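Local coordinates for Ice-binding protein (Flavobacteriaceae bacterium, PDB 5UYT), which binds ice and has antifreeze activity, probably through outer surfaces of its right-handed beta-solenoid domains, at residues A[224-229]-A[412-417]; A[319-324]-A[345-350]; A[370-375]-A[391-396]; A[376-381]-A[395-400]; A[382-387]-A[401-406]. One frame throughout, in Å; residues are numbered along the deposited sequence. Where two conformers were deposited one is given.

Contact 1 (A[224-229]-A[412-417]); sequences YTIFSG and FGINAQ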
# COMPACT_ATOMS: atom_id res chain seq x y z
N TYR A 224 -13.85 17.96 -16.72
CA TYR A 224 -14.72 18.36 -15.61
C TYR A 224 -14.05 18.04 -14.28
O TYR A 224 -13.28 17.09 -14.18
CB TYR A 224 -16.05 17.61 -15.68
CG TYR A 224 -17.05 18.19 -16.64
CD1 TYR A 224 -18.11 18.98 -16.17
CD2 TYR A 224 -16.97 17.93 -18.01
CE1 TYR A 224 -19.03 19.51 -17.06
CE2 TYR A 224 -17.89 18.45 -18.90
CZ TYR A 224 -18.93 19.22 -18.41
OH TYR A 224 -19.86 19.72 -19.26
N THR A 225 -14.40 18.81 -13.26
CA THR A 225 -13.89 18.59 -11.94
C THR A 225 -15.01 18.16 -11.00
O THR A 225 -14.75 17.39 -10.07
CB THR A 225 -13.19 19.87 -11.46
OG1 THR A 225 -12.17 20.19 -12.41
CG2 THR A 225 -12.57 19.69 -10.07
N ILE A 226 -16.22 18.71 -11.16
CA ILE A 226 -17.37 18.32 -10.34
C ILE A 226 -18.51 18.10 -11.34
O ILE A 226 -18.88 19.05 -12.08
CB ILE A 226 -17.80 19.43 -9.36
CG1 ILE A 226 -16.61 19.88 -8.49
CG2 ILE A 226 -18.98 18.99 -8.49
CD1 ILE A 226 -16.16 18.88 -7.45
N PHE A 227 -19.03 16.89 -11.40
CA PHE A 227 -20.01 16.56 -12.44
C PHE A 227 -20.98 15.48 -11.99
O PHE A 227 -20.55 14.46 -11.43
CB PHE A 227 -19.30 16.13 -13.74
CG PHE A 227 -20.26 15.69 -14.82
CD1 PHE A 227 -20.94 16.62 -15.58
CD2 PHE A 227 -20.50 14.33 -15.06
CE1 PHE A 227 -21.84 16.22 -16.59
CE2 PHE A 227 -21.40 13.92 -16.06
CZ PHE A 227 -22.07 14.87 -16.82
N SER A 228 -22.27 15.71 -12.25
CA SER A 228 -23.28 14.64 -12.10
C SER A 228 -23.91 14.30 -13.44
O SER A 228 -24.31 15.19 -14.20
CB SER A 228 -24.41 15.02 -11.13
OG SER A 228 -25.33 13.89 -11.04
N GLY A 229 -24.02 13.00 -13.73
CA GLY A 229 -24.87 12.58 -14.86
C GLY A 229 -26.35 12.84 -14.64
O GLY A 229 -27.14 12.89 -15.62
N PHE A 412 -19.54 22.63 -0.36
CA PHE A 412 -19.53 23.69 0.63
C PHE A 412 -18.09 24.24 0.77
O PHE A 412 -17.24 23.57 1.38
CB PHE A 412 -20.03 23.14 1.99
CG PHE A 412 -21.45 22.67 1.97
CD1 PHE A 412 -22.50 23.55 2.26
CD2 PHE A 412 -21.77 21.36 1.66
CE1 PHE A 412 -23.84 23.13 2.23
CE2 PHE A 412 -23.10 20.94 1.61
CZ PHE A 412 -24.15 21.83 1.90
N GLY A 413 -17.81 25.41 0.19
CA GLY A 413 -16.54 26.07 0.50
C GLY A 413 -15.33 25.19 0.22
O GLY A 413 -14.43 25.07 1.07
N ILE A 414 -15.26 24.66 -1.00
CA ILE A 414 -14.19 23.69 -1.37
C ILE A 414 -13.22 24.31 -2.37
O ILE A 414 -13.48 25.39 -2.93
CB ILE A 414 -14.77 22.37 -1.94
CG1 ILE A 414 -15.36 22.57 -3.35
CG2 ILE A 414 -15.84 21.76 -1.00
CD1 ILE A 414 -15.70 21.20 -4.00
N ASN A 415 -12.09 23.63 -2.59
CA ASN A 415 -11.14 24.02 -3.62
C ASN A 415 -10.80 22.77 -4.41
O ASN A 415 -10.22 21.82 -3.87
CB ASN A 415 -9.90 24.68 -3.01
CG ASN A 415 -9.02 25.34 -4.06
OD1 ASN A 415 -8.70 26.56 -3.99
ND2 ASN A 415 -8.65 24.58 -5.03
N ALA A 416 -11.22 22.73 -5.67
CA ALA A 416 -11.11 21.47 -6.41
C ALA A 416 -10.44 21.77 -7.74
O ALA A 416 -10.90 22.64 -8.48
CB ALA A 416 -12.51 20.87 -6.64
N GLN A 417 -9.36 21.04 -8.03
CA GLN A 417 -8.56 21.31 -9.21
C GLN A 417 -8.29 20.06 -9.99
O GLN A 417 -7.72 19.11 -9.47
CB GLN A 417 -7.21 21.98 -8.81
CG GLN A 417 -7.42 23.36 -8.13
CD GLN A 417 -6.14 23.99 -7.60
OE1 GLN A 417 -6.11 24.52 -6.45
NE2 GLN A 417 -5.12 23.99 -8.40

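Contact 2 (A[319-324]-A[345-350]); sequences VLNGKV and STTVNA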
# COMPACT_ATOMS: atom_id res chain seq x y z
N VAL A 319 -14.98 3.64 5.23
CA VAL A 319 -14.74 4.87 5.96
C VAL A 319 -13.24 5.16 5.87
O VAL A 319 -12.43 4.32 6.28
CB VAL A 319 -15.16 4.74 7.45
CG1 VAL A 319 -14.86 6.04 8.21
CG2 VAL A 319 -16.66 4.42 7.53
N LEU A 320 -12.86 6.31 5.33
CA LEU A 320 -11.45 6.72 5.38
C LEU A 320 -11.24 7.50 6.68
O LEU A 320 -11.75 8.63 6.84
CB LEU A 320 -11.09 7.59 4.16
CG LEU A 320 -9.69 8.23 4.21
CD1 LEU A 320 -8.62 7.14 4.23
CD2 LEU A 320 -9.42 9.17 3.03
N ASN A 321 -10.51 6.89 7.61
CA ASN A 321 -10.18 7.54 8.88
C ASN A 321 -8.74 7.99 8.77
O ASN A 321 -7.83 7.13 8.67
CB ASN A 321 -10.33 6.59 10.09
CG ASN A 321 -10.14 7.31 11.45
OD1 ASN A 321 -9.38 8.29 11.58
ND2 ASN A 321 -10.85 6.82 12.49
N GLY A 322 -8.52 9.30 8.76
CA GLY A 322 -7.15 9.77 8.73
C GLY A 322 -6.57 9.54 7.34
O GLY A 322 -7.22 9.82 6.33
N LYS A 323 -5.35 9.01 7.31
CA LYS A 323 -4.57 9.01 6.09
C LYS A 323 -4.46 7.65 5.41
O LYS A 323 -4.23 6.63 6.09
CB LYS A 323 -3.14 9.47 6.42
CG LYS A 323 -2.21 9.50 5.19
CD LYS A 323 -0.86 10.16 5.41
CE LYS A 323 -0.04 9.48 6.48
NZ LYS A 323 1.34 10.07 6.57
N VAL A 324 -4.59 7.66 4.09
CA VAL A 324 -4.12 6.56 3.24
C VAL A 324 -3.06 7.12 2.30
O VAL A 324 -3.22 8.22 1.76
CB VAL A 324 -5.30 5.87 2.48
CG1 VAL A 324 -6.01 6.84 1.52
CG2 VAL A 324 -4.83 4.60 1.76
N SER A 345 -17.32 7.32 2.97
CA SER A 345 -17.40 8.49 3.85
C SER A 345 -16.03 8.65 4.49
O SER A 345 -15.18 7.76 4.36
CB SER A 345 -18.49 8.32 4.93
OG SER A 345 -18.19 7.20 5.77
N THR A 346 -15.80 9.77 5.17
CA THR A 346 -14.47 10.02 5.77
C THR A 346 -14.63 10.68 7.13
O THR A 346 -15.69 11.24 7.44
CB THR A 346 -13.53 10.91 4.89
OG1 THR A 346 -13.86 12.30 5.04
CG2 THR A 346 -13.60 10.55 3.37
N THR A 347 -13.54 10.68 7.88
CA THR A 347 -13.44 11.55 9.05
C THR A 347 -13.09 12.98 8.62
O THR A 347 -12.60 13.21 7.50
CB THR A 347 -12.37 11.05 10.02
OG1 THR A 347 -11.10 11.00 9.38
CG2 THR A 347 -12.73 9.61 10.54
N VAL A 348 -13.32 13.95 9.51
CA VAL A 348 -12.70 15.27 9.30
C VAL A 348 -11.18 15.09 9.21
O VAL A 348 -10.61 14.14 9.78
CB VAL A 348 -13.10 16.31 10.37
CG1 VAL A 348 -14.62 16.48 10.39
CG2 VAL A 348 -12.58 15.92 11.78
N ASN A 349 -10.53 15.97 8.45
CA ASN A 349 -9.06 15.95 8.31
C ASN A 349 -8.53 14.67 7.67
O ASN A 349 -7.31 14.40 7.76
CB ASN A 349 -8.35 16.08 9.68
CG ASN A 349 -8.33 17.48 10.28
OD1 ASN A 349 -8.17 17.64 11.54
ND2 ASN A 349 -8.39 18.48 9.44
N ALA A 350 -9.39 13.88 7.00
CA ALA A 350 -8.87 12.68 6.33
C ALA A 350 -7.97 13.12 5.15
O ALA A 350 -8.05 14.27 4.69
CB ALA A 350 -10.01 11.77 5.84

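Contact 3 (A[370-375]-A[391-396]); sequences AVDLND and IINTGV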
# COMPACT_ATOMS: atom_id res chain seq x y z
N ALA A 370 -23.12 6.34 -2.39
CA ALA A 370 -22.90 7.76 -2.05
C ALA A 370 -21.44 8.06 -1.72
O ALA A 370 -20.66 7.15 -1.36
CB ALA A 370 -23.80 8.15 -0.87
N VAL A 371 -21.06 9.32 -1.88
CA VAL A 371 -19.67 9.77 -1.57
C VAL A 371 -19.82 10.98 -0.65
O VAL A 371 -20.50 11.93 -1.00
CB VAL A 371 -18.93 10.18 -2.85
CG1 VAL A 371 -17.55 10.81 -2.53
CG2 VAL A 371 -18.75 8.96 -3.78
N ASP A 372 -19.20 10.93 0.52
CA ASP A 372 -19.27 12.07 1.45
C ASP A 372 -17.85 12.35 1.92
O ASP A 372 -17.22 11.49 2.57
CB ASP A 372 -20.17 11.72 2.62
CG ASP A 372 -20.40 12.90 3.54
OD1 ASP A 372 -19.49 13.73 3.70
OD2 ASP A 372 -21.51 12.98 4.12
N LEU A 373 -17.31 13.49 1.51
CA LEU A 373 -15.94 13.87 1.92
C LEU A 373 -16.09 14.84 3.07
O LEU A 373 -16.70 15.91 2.89
CB LEU A 373 -15.15 14.50 0.74
CG LEU A 373 -15.03 13.52 -0.45
CD1 LEU A 373 -14.16 14.22 -1.48
CD2 LEU A 373 -14.38 12.18 -0.04
N ASN A 374 -15.67 14.44 4.27
CA ASN A 374 -15.92 15.24 5.49
C ASN A 374 -15.00 16.48 5.57
O ASN A 374 -14.03 16.57 4.80
CB ASN A 374 -15.74 14.32 6.71
CG ASN A 374 -16.67 14.66 7.85
OD1 ASN A 374 -17.16 15.79 7.95
ND2 ASN A 374 -16.89 13.69 8.75
N ASP A 375 -15.31 17.43 6.47
CA ASP A 375 -14.64 18.75 6.50
C ASP A 375 -13.11 18.62 6.46
O ASP A 375 -12.52 17.83 7.20
CB ASP A 375 -14.95 19.54 7.78
CG ASP A 375 -16.45 19.69 8.09
OD1 ASP A 375 -17.32 19.04 7.48
OD2 ASP A 375 -16.74 20.50 9.01
N ILE A 391 -21.77 14.58 -1.09
CA ILE A 391 -21.58 15.79 -0.28
C ILE A 391 -20.10 16.05 -0.14
O ILE A 391 -19.34 15.13 0.23
CB ILE A 391 -22.18 15.63 1.14
CG1 ILE A 391 -23.67 15.33 1.03
CG2 ILE A 391 -21.93 16.91 1.98
CD1 ILE A 391 -24.29 14.97 2.38
N ILE A 392 -19.66 17.27 -0.43
CA ILE A 392 -18.26 17.63 -0.25
C ILE A 392 -18.26 18.82 0.69
O ILE A 392 -18.75 19.92 0.37
CB ILE A 392 -17.54 17.99 -1.56
CG1 ILE A 392 -17.88 16.98 -2.67
CG2 ILE A 392 -16.03 18.04 -1.30
CD1 ILE A 392 -17.24 17.27 -4.01
N ASN A 393 -17.78 18.55 1.91
CA ASN A 393 -17.94 19.48 3.04
C ASN A 393 -16.92 20.59 3.13
O ASN A 393 -15.94 20.60 2.38
CB ASN A 393 -17.97 18.64 4.37
CG ASN A 393 -19.29 17.88 4.55
OD1 ASN A 393 -20.34 18.49 4.84
ND2 ASN A 393 -19.26 16.55 4.33
N THR A 394 -17.17 21.53 4.04
CA THR A 394 -16.34 22.72 4.18
C THR A 394 -14.83 22.43 4.11
O THR A 394 -14.32 21.61 4.86
CB THR A 394 -16.62 23.33 5.55
OG1 THR A 394 -18.03 23.68 5.61
CG2 THR A 394 -15.75 24.61 5.75
N GLY A 395 -14.13 23.14 3.23
CA GLY A 395 -12.70 23.18 3.32
C GLY A 395 -12.02 22.01 2.60
O GLY A 395 -10.80 21.97 2.55
N VAL A 396 -12.81 21.09 2.04
CA VAL A 396 -12.21 19.95 1.33
C VAL A 396 -11.36 20.47 0.16
O VAL A 396 -11.77 21.44 -0.52
CB VAL A 396 -13.32 19.00 0.82
CG1 VAL A 396 -12.73 18.01 -0.22
CG2 VAL A 396 -13.89 18.21 1.99
O HOH W 1 -21.73 15.01 5.65

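Contact 4 (A[376-381]-A[395-400]); sequences YTKFKG and GVEIEG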
# COMPACT_ATOMS: atom_id res chain seq x y z
N TYR A 376 -12.48 19.44 5.64
CA TYR A 376 -11.01 19.56 5.60
C TYR A 376 -10.31 18.27 5.18
O TYR A 376 -9.12 18.08 5.44
CB TYR A 376 -10.44 20.22 6.91
CG TYR A 376 -10.89 21.64 6.98
CD1 TYR A 376 -10.27 22.60 6.20
CD2 TYR A 376 -12.05 22.00 7.70
CE1 TYR A 376 -10.71 23.91 6.19
CE2 TYR A 376 -12.51 23.33 7.69
CZ TYR A 376 -11.85 24.25 6.91
OH TYR A 376 -12.30 25.57 6.88
N THR A 377 -11.02 17.43 4.46
CA THR A 377 -10.38 16.26 3.82
C THR A 377 -9.53 16.70 2.61
O THR A 377 -9.92 17.62 1.90
CB THR A 377 -11.44 15.25 3.43
OG1 THR A 377 -11.97 14.70 4.67
CG2 THR A 377 -10.87 14.14 2.54
N LYS A 378 -8.36 16.10 2.46
CA LYS A 378 -7.47 16.38 1.33
C LYS A 378 -7.54 15.15 0.45
O LYS A 378 -6.88 14.12 0.74
CB LYS A 378 -6.03 16.68 1.79
CG LYS A 378 -5.96 17.98 2.61
CD LYS A 378 -4.54 18.32 3.05
CE LYS A 378 -4.54 19.75 3.61
NZ LYS A 378 -3.19 20.01 4.16
N PHE A 379 -8.36 15.22 -0.59
CA PHE A 379 -8.63 14.05 -1.42
C PHE A 379 -7.87 14.15 -2.73
O PHE A 379 -7.66 15.27 -3.25
CB PHE A 379 -10.16 13.85 -1.67
CG PHE A 379 -10.56 12.38 -1.79
CD1 PHE A 379 -10.71 11.61 -0.63
CD2 PHE A 379 -10.73 11.77 -3.03
CE1 PHE A 379 -11.01 10.24 -0.69
CE2 PHE A 379 -11.04 10.40 -3.11
CZ PHE A 379 -11.18 9.65 -1.95
N LYS A 380 -7.45 13.00 -3.28
CA LYS A 380 -6.67 12.98 -4.53
C LYS A 380 -7.18 11.86 -5.42
O LYS A 380 -7.52 10.77 -4.94
CB LYS A 380 -5.16 12.81 -4.25
CG LYS A 380 -4.63 14.03 -3.47
CD LYS A 380 -3.12 14.05 -3.28
CE LYS A 380 -2.68 15.22 -2.37
NZ LYS A 380 -3.39 15.23 -1.04
N GLY A 381 -7.23 12.15 -6.71
CA GLY A 381 -7.63 11.16 -7.72
C GLY A 381 -9.00 11.47 -8.29
O GLY A 381 -9.62 12.47 -7.91
N GLY A 395 -14.13 23.14 3.23
CA GLY A 395 -12.70 23.18 3.32
C GLY A 395 -12.02 22.01 2.60
O GLY A 395 -10.80 21.97 2.55
N VAL A 396 -12.81 21.09 2.04
CA VAL A 396 -12.21 19.95 1.33
C VAL A 396 -11.36 20.47 0.16
O VAL A 396 -11.77 21.44 -0.52
CB VAL A 396 -13.32 19.00 0.82
CG1 VAL A 396 -12.73 18.01 -0.22
CG2 VAL A 396 -13.89 18.21 1.99
N GLU A 397 -10.19 19.84 -0.04
CA GLU A 397 -9.33 20.15 -1.20
C GLU A 397 -9.33 18.89 -2.04
O GLU A 397 -9.14 17.79 -1.50
CB GLU A 397 -7.90 20.46 -0.73
CG GLU A 397 -7.86 21.73 0.13
CD GLU A 397 -6.49 22.00 0.76
OE1 GLU A 397 -5.56 21.22 0.53
OE2 GLU A 397 -6.38 23.02 1.47
N ILE A 398 -9.58 19.04 -3.34
CA ILE A 398 -9.53 17.91 -4.28
C ILE A 398 -8.48 18.21 -5.37
O ILE A 398 -8.49 19.29 -6.00
CB ILE A 398 -10.93 17.71 -4.95
CG1 ILE A 398 -11.93 17.10 -3.94
CG2 ILE A 398 -10.87 16.82 -6.21
CD1 ILE A 398 -13.29 17.74 -4.11
N GLU A 399 -7.54 17.28 -5.55
CA GLU A 399 -6.63 17.30 -6.70
C GLU A 399 -7.10 16.10 -7.51
O GLU A 399 -6.78 14.94 -7.19
CB GLU A 399 -5.18 17.15 -6.26
CG GLU A 399 -4.14 17.18 -7.35
CD GLU A 399 -2.74 16.89 -6.82
OE1 GLU A 399 -2.58 16.80 -5.57
OE2 GLU A 399 -1.77 16.78 -7.65
N GLY A 400 -7.91 16.38 -8.52
CA GLY A 400 -8.57 15.29 -9.26
C GLY A 400 -9.98 15.74 -9.58
O GLY A 400 -10.18 16.85 -10.02
O HOH W 2 -8.61 20.37 3.05

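Contact 5 (A[382-387]-A[401-406]); sequences SVIGNN and RVLSTS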
# COMPACT_ATOMS: atom_id res chain seq x y z
N SER A 382 -9.46 10.61 -9.20
CA SER A 382 -10.78 10.80 -9.82
C SER A 382 -11.78 9.83 -9.19
O SER A 382 -11.61 8.61 -9.30
CB SER A 382 -10.66 10.54 -11.33
OG SER A 382 -9.86 11.53 -11.93
N VAL A 383 -12.80 10.38 -8.53
CA VAL A 383 -13.79 9.56 -7.85
C VAL A 383 -14.97 9.48 -8.80
O VAL A 383 -15.47 10.51 -9.28
CB VAL A 383 -14.32 10.20 -6.55
CG1 VAL A 383 -15.37 9.26 -5.92
CG2 VAL A 383 -13.21 10.49 -5.59
N ILE A 384 -15.40 8.26 -9.08
CA ILE A 384 -16.60 8.07 -9.87
C ILE A 384 -17.57 7.26 -9.07
O ILE A 384 -17.42 6.04 -8.92
CB ILE A 384 -16.32 7.33 -11.17
CG1 ILE A 384 -15.17 8.00 -11.93
CG2 ILE A 384 -17.61 7.30 -12.01
CD1 ILE A 384 -14.97 7.43 -13.31
N GLY A 385 -18.57 7.97 -8.54
CA GLY A 385 -19.62 7.39 -7.74
C GLY A 385 -20.75 6.95 -8.64
O GLY A 385 -20.81 7.30 -9.83
N ASN A 386 -21.65 6.16 -8.06
CA ASN A 386 -22.73 5.53 -8.80
C ASN A 386 -23.95 5.43 -7.91
O ASN A 386 -23.88 4.83 -6.82
CB ASN A 386 -22.32 4.11 -9.22
CG ASN A 386 -23.39 3.40 -10.04
OD1 ASN A 386 -23.78 2.27 -9.70
ND2 ASN A 386 -23.82 4.01 -11.14
N ASN A 387 -25.06 6.00 -8.36
CA ASN A 387 -26.33 5.97 -7.65
C ASN A 387 -26.22 6.33 -6.18
O ASN A 387 -26.40 5.49 -5.30
CB ASN A 387 -27.01 4.61 -7.86
CG ASN A 387 -27.31 4.35 -9.31
OD1 ASN A 387 -27.56 5.29 -10.08
ND2 ASN A 387 -27.25 3.09 -9.72
N ARG A 401 -10.97 14.87 -9.38
CA ARG A 401 -12.36 15.22 -9.72
C ARG A 401 -13.32 14.38 -8.91
O ARG A 401 -12.97 13.31 -8.46
CB ARG A 401 -12.67 15.11 -11.23
CG ARG A 401 -12.14 13.89 -11.93
CD ARG A 401 -12.28 14.01 -13.47
NE ARG A 401 -11.32 14.91 -14.15
CZ ARG A 401 -10.01 14.66 -14.30
NH1 ARG A 401 -9.42 13.53 -13.81
NH2 ARG A 401 -9.26 15.53 -14.98
N VAL A 402 -14.53 14.90 -8.73
CA VAL A 402 -15.57 14.10 -8.08
C VAL A 402 -16.78 14.06 -9.01
O VAL A 402 -17.31 15.11 -9.39
CB VAL A 402 -15.97 14.75 -6.76
CG1 VAL A 402 -17.12 13.97 -6.17
CG2 VAL A 402 -14.77 14.77 -5.79
N LEU A 403 -17.16 12.84 -9.41
CA LEU A 403 -18.12 12.62 -10.47
C LEU A 403 -19.14 11.63 -9.92
O LEU A 403 -18.79 10.81 -9.09
CB LEU A 403 -17.44 11.98 -11.71
CG LEU A 403 -16.08 12.63 -12.08
CD1 LEU A 403 -15.43 11.81 -13.16
CD2 LEU A 403 -16.33 14.02 -12.64
N SER A 404 -20.40 11.73 -10.34
CA SER A 404 -21.36 10.67 -10.02
C SER A 404 -22.19 10.42 -11.24
O SER A 404 -22.66 11.37 -11.90
CB SER A 404 -22.33 11.02 -8.87
OG SER A 404 -23.22 9.90 -8.68
N THR A 405 -22.42 9.15 -11.52
CA THR A 405 -23.26 8.76 -12.64
C THR A 405 -24.69 9.19 -12.41
O THR A 405 -25.46 9.45 -13.36
CB THR A 405 -23.26 7.25 -12.84
OG1 THR A 405 -23.81 6.63 -11.68
CG2 THR A 405 -21.87 6.75 -13.12
N SER A 406 -25.08 9.19 -11.14
CA SER A 406 -26.44 9.48 -10.78
C SER A 406 -26.51 9.89 -9.32
O SER A 406 -26.07 9.17 -8.43
CB SER A 406 -27.36 8.29 -11.03
OG SER A 406 -28.67 8.71 -10.79

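Contact 1 (A[224-229]-A[412-417])
The methyl CG2 of Thr225 rests against CB of Ala416 at 3.6 Å, inside a right-handed beta-helix. Segment 224-229 rounds a corner between two faces of the solenoid, and 412-417 runs into a strand of one face. Their backbones do not pair with each other: both are bonded to the same side of strand 397-404, 415-417 to its first part and 224-228 to its second, and the two segments meet through side chains packing on side chains and on one stretch of backbone. Thr225 is turned (chi1 -57°) to send its methyl inward to Ala416 while OG1 swings off to bond with Thr242 O. The same methyl lies 4.0 Å from Gln417 N, so it packs against the peptide as well as the alanine. Next along the corner, in the conformer described, Ile226 and Ile414 reach toward each other tip to tip, their CD1 atoms 4.2 Å apart. Ile226 CD1 is also 4.2 Å from Ala416 CB, so the small alanine methyl touches both Thr225 and Ile226. This inner side is buried and made of methyl groups. The other side of strand 415-417 is polar and looser: the CB of Gln417 points away from the corner, and its chain is exposed. There Asn415 ND2 donates to Gln417 OE1 at 2.9 Å on a lone pair in the carbonyl plane, with the bond bent to 134° and the acceptor 28° out of the asparagine amide plane.

Contact 2 (A[319-324]-A[345-350])
Two parallel beta bridges between short strands, Val319 with Ser345 and Leu320 with Thr346, join neighbouring coils near the end of each strand. Leu320 is held through both its backbone N and its backbone O: the N donates to Ser345 O at 2.9 Å, and the O accepts from Thr347 N. Inward, Leu320 CB faces Thr346 CG2 at 4.0 Å, and Leu320 CD2 touches Ala350 CB at 3.9 Å. In this beta-solenoid the type II turn from Thr347 to Ala350 carries the chain from one face to the next and brings Ala350 CB within 3.4 Å of Gly322 O. Thr346 OG1 sits between its own backbone N and carbonyl carbon (chi1 80°) and donates to Thr347 O at 2.9 Å from well above the carbonyl plane, not on a lone pair. It also bonds Asn374 N and Thr377 OG1 of the following coil. A valine in place of Thr346 would remove this hydroxyl and would probably leave Asn374 N and Thr377 OG1 without that partner. On the outer side Asn321 and Thr347 cross obliquely, Thr347 CG2 lying 3.6 Å from Asn321 CG, while Thr347 OG1 stands 3.2 Å from Gly322 N.

Contact 3 (A[370-375]-A[391-396])
Asn393 lays its amide over the carbonyl of Leu373 and grips that oxygen twice. Its backbone N donates to Leu373 O at 3.0 Å almost in line with the C=O bond. Its side-chain ND2 reaches the same oxygen, also at 3.0 Å, but from 50° above the carbonyl plane. With CG opposite its own carbonyl carbon (chi1 -74°), the amide reaches across to the neighbouring coil. ND2 then stands 2.9 Å from Asp372 OD1, the carboxylate and amide planes 27° apart. A water closes the group: it donates to Asp372 OD2 at 2.6 Å and accepts from Asn393 ND2. On its other flank Asn393 CB meets Asp375 OD1 at 3.2 Å. An alanine here would take the amide away and would probably leave Leu373 O with only the backbone donor of the pair, and the water without its link to the turn. Asp372 also runs alongside Ile391, pointing the same way, with OD2 3.8 Å from Ile391 CD1. On the opposite face Leu373 CB touches Val396 CG2 at 4.1 Å and also meets CG2 of Ile392, in the conformer described; that isoleucine packs farther in on Ile398 and Val402. The backbones are paired in parallel, Ile391 N to Val371 O and Leu373 N to Ile391 O, the latter at 2.9 Å. Past the strands a type II turn from Asn393 to Val396 bends the chain beside Asn374 and Asp375, so that adjacent coils take their corner together, as stacked coils of a right-handed beta-helix do.

Contact 4 (A[376-381]-A[395-400])
At a corner of the beta-solenoid the Tyr376 ring lies with one face over Gly395, whose CA is 3.9 Å from the ring centroid and 23° off the normal, a CH-pi contact displaced toward the rim. The lack of a side chain on Gly395 allows this close approach. The other flat group, Phe379, points into the solenoid, where its ring meets that of Trp365 at about 45° and also touches Val352 and Leu373; across the contact its CB touches Ile398 CG1 at 4.3 Å. From Thr377 to Gly381 the first coil runs parallel to the second. Glu397 N binds Thr377 O, Phe379 N binds Glu397 O at 2.8 Å, Glu399 N binds Phe379 O, and Gly381 N binds Glu399 O. At the start of the pair a water donates to both Thr377 O and Gly395 O, the latter at 2.8 Å. The outward face carries lysines beside glutamates. Lys378 and Glu397 lie side by side, both extended, with the methylene CE 3.6 Å from OE1, but Lys378 NZ stays 4.5 Å from that oxygen, beyond a salt bridge, though the charges would probably still attract. Lys380 bends at its last torsion (chi4 55°) and bonds through NZ to Val352 O; Glu399 OE1 lies against its carbons, 3.6 Å from CE. Where the chain turns again, Gly400 CA makes a CA-H...O contact with Gly381 O at 3.3 Å.

Contact 5 (A[382-387]-A[401-406])
Arg401 starts with CG wedged between its backbone N and carbonyl carbon (chi1 44°) and bends again at chi3 (75°), which curls the guanidinium beside the neighbouring coil of the beta-helix. There NH1 donates to Ser382 OG at 2.8 Å, the hydroxyl lying at the edge of the guanidinium and in its plane. The same buried group bonds through NE to Tyr224 O and through NH2 to Val222 O; the Ser382 hydroxyl and these two carbonyls together hold its orientation and would probably offset part of its charge. From this point strands 382-385 and 401-404 run side by side in parallel. Val383 N meets Arg401 O at 2.9 Å in an almost straight bond (178°), while Leu403 N reaches Val383 O at a more bent angle. Gly385 N and Thr405 N continue the pattern, bonding Leu403 O and Gly385 O. On one face Ile384 CG1 rests across Leu403 CD1 at 4.0 Å, and helix 270-288 covers both, with Leu279 touching each. Val383 and Val402 share the other face, turned to the solenoid interior, where Val402 packs on Val390 and Ile392. Past the strands Asn387 OD1 lies against the carbon Ser406 CB at 3.2 Å. Ser404 turns its hydroxyl opposite its own backbone N and forms an ST turn, OG accepting from Ser406 N at 3.2 Å.

How the contacts relate
All five contacts belong to the second solenoid domain. Contacts 3, 4 and 5 follow one pair of adjacent coils around corners: contacts 3 and 4 share Gly395 and Val396, their centres 9 Å apart, and contacts 4 and 5 both use strand 397-404, joined where Gly381 O meets Arg401 N at 3.1 Å. Contact 2 stacks on one side of this pair, with Asn349 N 3.0 Å from Asp375 O. Contact 1 lies on the other, where Gly413 O is 2.9 Å from Gly395 N and Thr225 O is 2.8 Å from Val402 N. Contacts 1 and 2 do not touch, their centres about 19 Å apart, and in sequence contact 1 encloses all the others.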